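Long-range contact in glutaredoxin (Methanosarcina mazei, PDB 3NZN), which probably acts as a small thiol-disulfide oxidoreductase of the thioredoxin superfamily, reducing disulfides through a pair of redox-active cysteines: residues Gly28-Val33 with Val54-Gly59. Sequence-based numbering, arbitrary orientation.
Sequences GLSTCV and VDRLEG
Asp55 grips Ser30 with both carboxylate oxygens, a worked example of how one acidic side chain can fasten a loop by backbone and side chain together. The amide N of Ser30 donates to OD1 of Asp55 at 2.8 Å, on the syn side but 24° out of the carboxylate plane, while the hydroxyl OG of Ser30 gives its proton to the syn lone pair of OD2 of Asp55 at 2.6 Å. A chi1 of 61° sets CG of Asp55 between its own backbone N and carbonyl carbon and turns the carboxylate to the opposite loop. OD2 also accepts from a water, which reaches OG1 of Thr31 only weakly. An alanine in place of Asp55 would probably leave the Ser30 amide and hydroxyl without the carboxylate that accepts from both and the loop at Ser30 less firmly fixed.

Backbone pairing adds a nearly straight bond, N of Val54 to O of Gly28 at 2.9 Å, which carries the parallel pairing of strands 24-28 and 49-53, where Gly28 also bonds to Val52, one step beyond the end of strand 49-53.

Packing completes the contact. CB of Ser30 sits 3.4 Å above the centre of the guanidinium plane of Arg56, and NH1 of that arginine is hydrogen-bonded to the carbonyl O of Lys10. CD2 of Leu29 lies 4.4 Å from CB of Val54.

The arrangement joins the C-terminal ends of two neighbouring parallel strands, the place where the thioredoxin fold carries its active site: the 28-33 loop runs straight into the CxxC motif, where Cys32, disulfide-bonded to Cys35, occupies the N-cap position of helix 33-45.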
ATOM      1  N   GLY A  28      -1.430   9.163  -7.769  1.00  9.40           N
ATOM      2  CA  GLY A  28      -0.479   9.624  -6.786  1.00  9.48           C
ATOM      3  C   GLY A  28      -0.822   9.147  -5.365  1.00  9.34           C
ATOM      4  O   GLY A  28      -1.752   8.349  -5.191  1.00  9.97           O
ATOM      5  N   LEU A  29      -0.115   9.668  -4.405  1.00 10.14           N
ATOM      6  CA  LEU A  29      -0.419   9.476  -2.989  1.00 10.66           C
ATOM      7  C   LEU A  29      -0.665  10.858  -2.380  1.00 10.85           C
ATOM      8  O   LEU A  29      -0.037  11.827  -2.800  1.00 12.07           O
ATOM      9  CB  LEU A  29       0.767   8.810  -2.267  1.00 11.28           C
ATOM     10  CG  LEU A  29       1.237   7.473  -2.804  1.00 11.82           C
ATOM     11  CD1 LEU A  29       2.460   6.928  -2.111  1.00 17.22           C
ATOM     12  CD2 LEU A  29       0.146   6.412  -2.890  1.00 12.75           C
ATOM     13  N   SER A  30      -1.515  10.944  -1.380  1.00 11.27           N
ATOM     14  CA  SER A  30      -1.824  12.165  -0.751  1.00 12.97           C
ATOM     15  C   SER A  30      -0.643  12.868  -0.051  1.00 13.47           C
ATOM     16  O   SER A  30      -0.602  14.045   0.116  1.00 17.93           O
ATOM     17  CB  SER A  30      -3.026  12.025   0.136  1.00 15.57           C
ATOM     18  OG  SER A  30      -2.669  11.253   1.293  1.00 16.70           O
ATOM     19  N   THR A  31       0.289  12.043   0.383  1.00 14.31           N
ATOM     20  CA  THR A  31       1.570  12.403   1.002  1.00 17.04           C
ATOM     21  C   THR A  31       2.652  12.086   0.006  1.00 18.57           C
ATOM     22  O   THR A  31       3.004  10.948  -0.112  1.00 21.55           O
ATOM     23  CB  THR A  31       1.827  11.471   2.170  1.00 18.71           C
ATOM     24  OG1 THR A  31       1.865  10.175   1.508  1.00 26.23           O
ATOM     25  CG2 THR A  31       0.750  11.624   3.141  1.00 25.34           C
ATOM     26  N   CYS A  32       2.940  12.900  -0.956  1.00 16.84           N
ATOM     27  CA  CYS A  32       3.945  12.609  -1.964  1.00 14.34           C
ATOM     28  C   CYS A  32       4.261  13.979  -2.609  1.00 13.98           C
ATOM     29  O   CYS A  32       3.507  14.529  -3.388  1.00 13.48           O
ATOM     30  CB  CYS A  32       3.428  11.644  -3.010  1.00 16.80           C
ATOM     31  SG  CYS A  32       4.277  11.423  -4.540  1.00 18.28           S
ATOM     32  N   VAL A  33       5.405  14.518  -2.242  1.00 13.47           N
ATOM     33  CA  VAL A  33       5.871  15.839  -2.743  1.00 15.05           C
ATOM     34  C   VAL A  33       5.968  15.883  -4.226  1.00 12.39           C
ATOM     35  O   VAL A  33       5.613  16.893  -4.831  1.00 14.34           O
ATOM     36  CB  VAL A  33       7.263  16.137  -2.063  1.00 17.43           C
ATOM     37  CG1 VAL A  33       8.003  17.203  -2.753  1.00 23.22           C
ATOM     38  CG2 VAL A  33       7.093  16.425  -0.576  1.00 22.86           C
ATOM     39  N   VAL A  54      -4.258   7.215  -4.342  1.00  9.98           N
ATOM     40  CA  VAL A  54      -4.501   5.783  -4.221  1.00 11.43           C
ATOM     41  C   VAL A  54      -4.523   5.405  -2.651  1.00 11.69           C
ATOM     42  O   VAL A  54      -5.356   4.498  -2.332  1.00 13.34           O
ATOM     43  CB  VAL A  54      -3.445   4.971  -4.922  1.00 12.37           C
ATOM     44  CG1 VAL A  54      -3.572   3.510  -4.693  1.00 14.89           C
ATOM     45  CG2 VAL A  54      -3.520   5.198  -6.488  1.00 12.91           C
ATOM     46  N   ASP A  55      -3.784   6.073  -1.875  1.00 12.54           N
ATOM     47  CA  ASP A  55      -3.793   5.744  -0.441  1.00 13.57           C
ATOM     48  C   ASP A  55      -5.045   6.191   0.214  1.00 14.35           C
ATOM     49  O   ASP A  55      -5.276   5.778   1.384  1.00 18.95           O
ATOM     50  CB  ASP A  55      -2.661   6.425   0.231  1.00 14.55           C
ATOM     51  CG  ASP A  55      -2.718   7.921   0.131  1.00 12.81           C
ATOM     52  OD1 ASP A  55      -2.834   8.481  -0.989  1.00 12.86           O
ATOM     53  OD2 ASP A  55      -2.512   8.630   1.101  1.00 21.03           O
ATOM     54  N   ARG A  56      -5.950   6.947  -0.386  1.00 12.08           N
ATOM     55  CA  ARG A  56      -7.214   7.341   0.147  1.00 11.31           C
ATOM     56  C   ARG A  56      -8.360   6.501  -0.344  1.00 11.26           C
ATOM     57  O   ARG A  56      -9.478   6.748  -0.016  1.00 12.79           O
ATOM     58  CB  ARG A  56      -7.461   8.839  -0.056  1.00 12.07           C
ATOM     59  CG  ARG A  56      -6.542   9.631   0.798  1.00 18.47           C
ATOM     60  CD  ARG A  56      -6.847  11.029   0.847  1.00 17.19           C
ATOM     61  NE  ARG A  56      -6.036  11.729   1.838  1.00 17.55           N
ATOM     62  CZ  ARG A  56      -5.903  13.058   1.749  1.00 18.71           C
ATOM     63  NH1 ARG A  56      -6.570  13.698   0.831  1.00 19.19           N
ATOM     64  NH2 ARG A  56      -5.144  13.722   2.605  1.00 20.50           N
ATOM     65  N   LEU A  57      -8.056   5.513  -1.154  1.00 13.57           N
ATOM     66  CA  LEU A  57      -9.096   4.623  -1.661  1.00 15.22           C
ATOM     67  C   LEU A  57      -9.209   3.407  -0.773  1.00 16.25           C
ATOM     68  O   LEU A  57      -8.241   3.014  -0.154  1.00 19.17           O
ATOM     69  CB  LEU A  57      -8.788   4.239  -3.091  1.00 14.35           C
ATOM     70  CG  LEU A  57      -8.695   5.336  -4.141  1.00 16.06           C
ATOM     71  CD1 LEU A  57      -8.203   4.723  -5.427  1.00 14.87           C
ATOM     72  CD2 LEU A  57     -10.054   6.071  -4.325  1.00 17.06           C
ATOM     73  N   GLU A  58     -10.334   2.719  -0.929  1.00 19.16           N
ATOM     74  CA  GLU A  58     -10.736   1.591  -0.187  1.00 20.54           C
ATOM     75  C   GLU A  58     -11.247   0.495  -1.095  1.00 18.48           C
ATOM     76  O   GLU A  58     -11.775   0.794  -2.130  1.00 20.22           O
ATOM     77  CB  GLU A  58     -11.910   2.017   0.729  1.00 25.87           C
ATOM     78  CG  GLU A  58     -11.494   2.870   1.919  1.00 31.10           C
ATOM     79  CD  GLU A  58     -11.809   4.348   1.779  1.00 33.57           C
ATOM     80  OE1 GLU A  58     -13.028   4.803   1.632  1.00 39.45           O
ATOM     81  OE2 GLU A  58     -10.814   5.070   1.881  1.00 26.55           O
ATOM     82  N   GLY A  59     -11.212  -0.750  -0.606  1.00 17.23           N
ATOM     83  CA  GLY A  59     -11.879  -1.831  -1.217  1.00 16.83           C
ATOM     84  C   GLY A  59     -11.585  -1.968  -2.677  1.00 15.83           C
ATOM     85  O   GLY A  59     -10.411  -1.855  -3.099  1.00 15.66           O
TER
HETATM   86  O   HOH W   1       0.217   7.303   2.153  1.00 32.98           O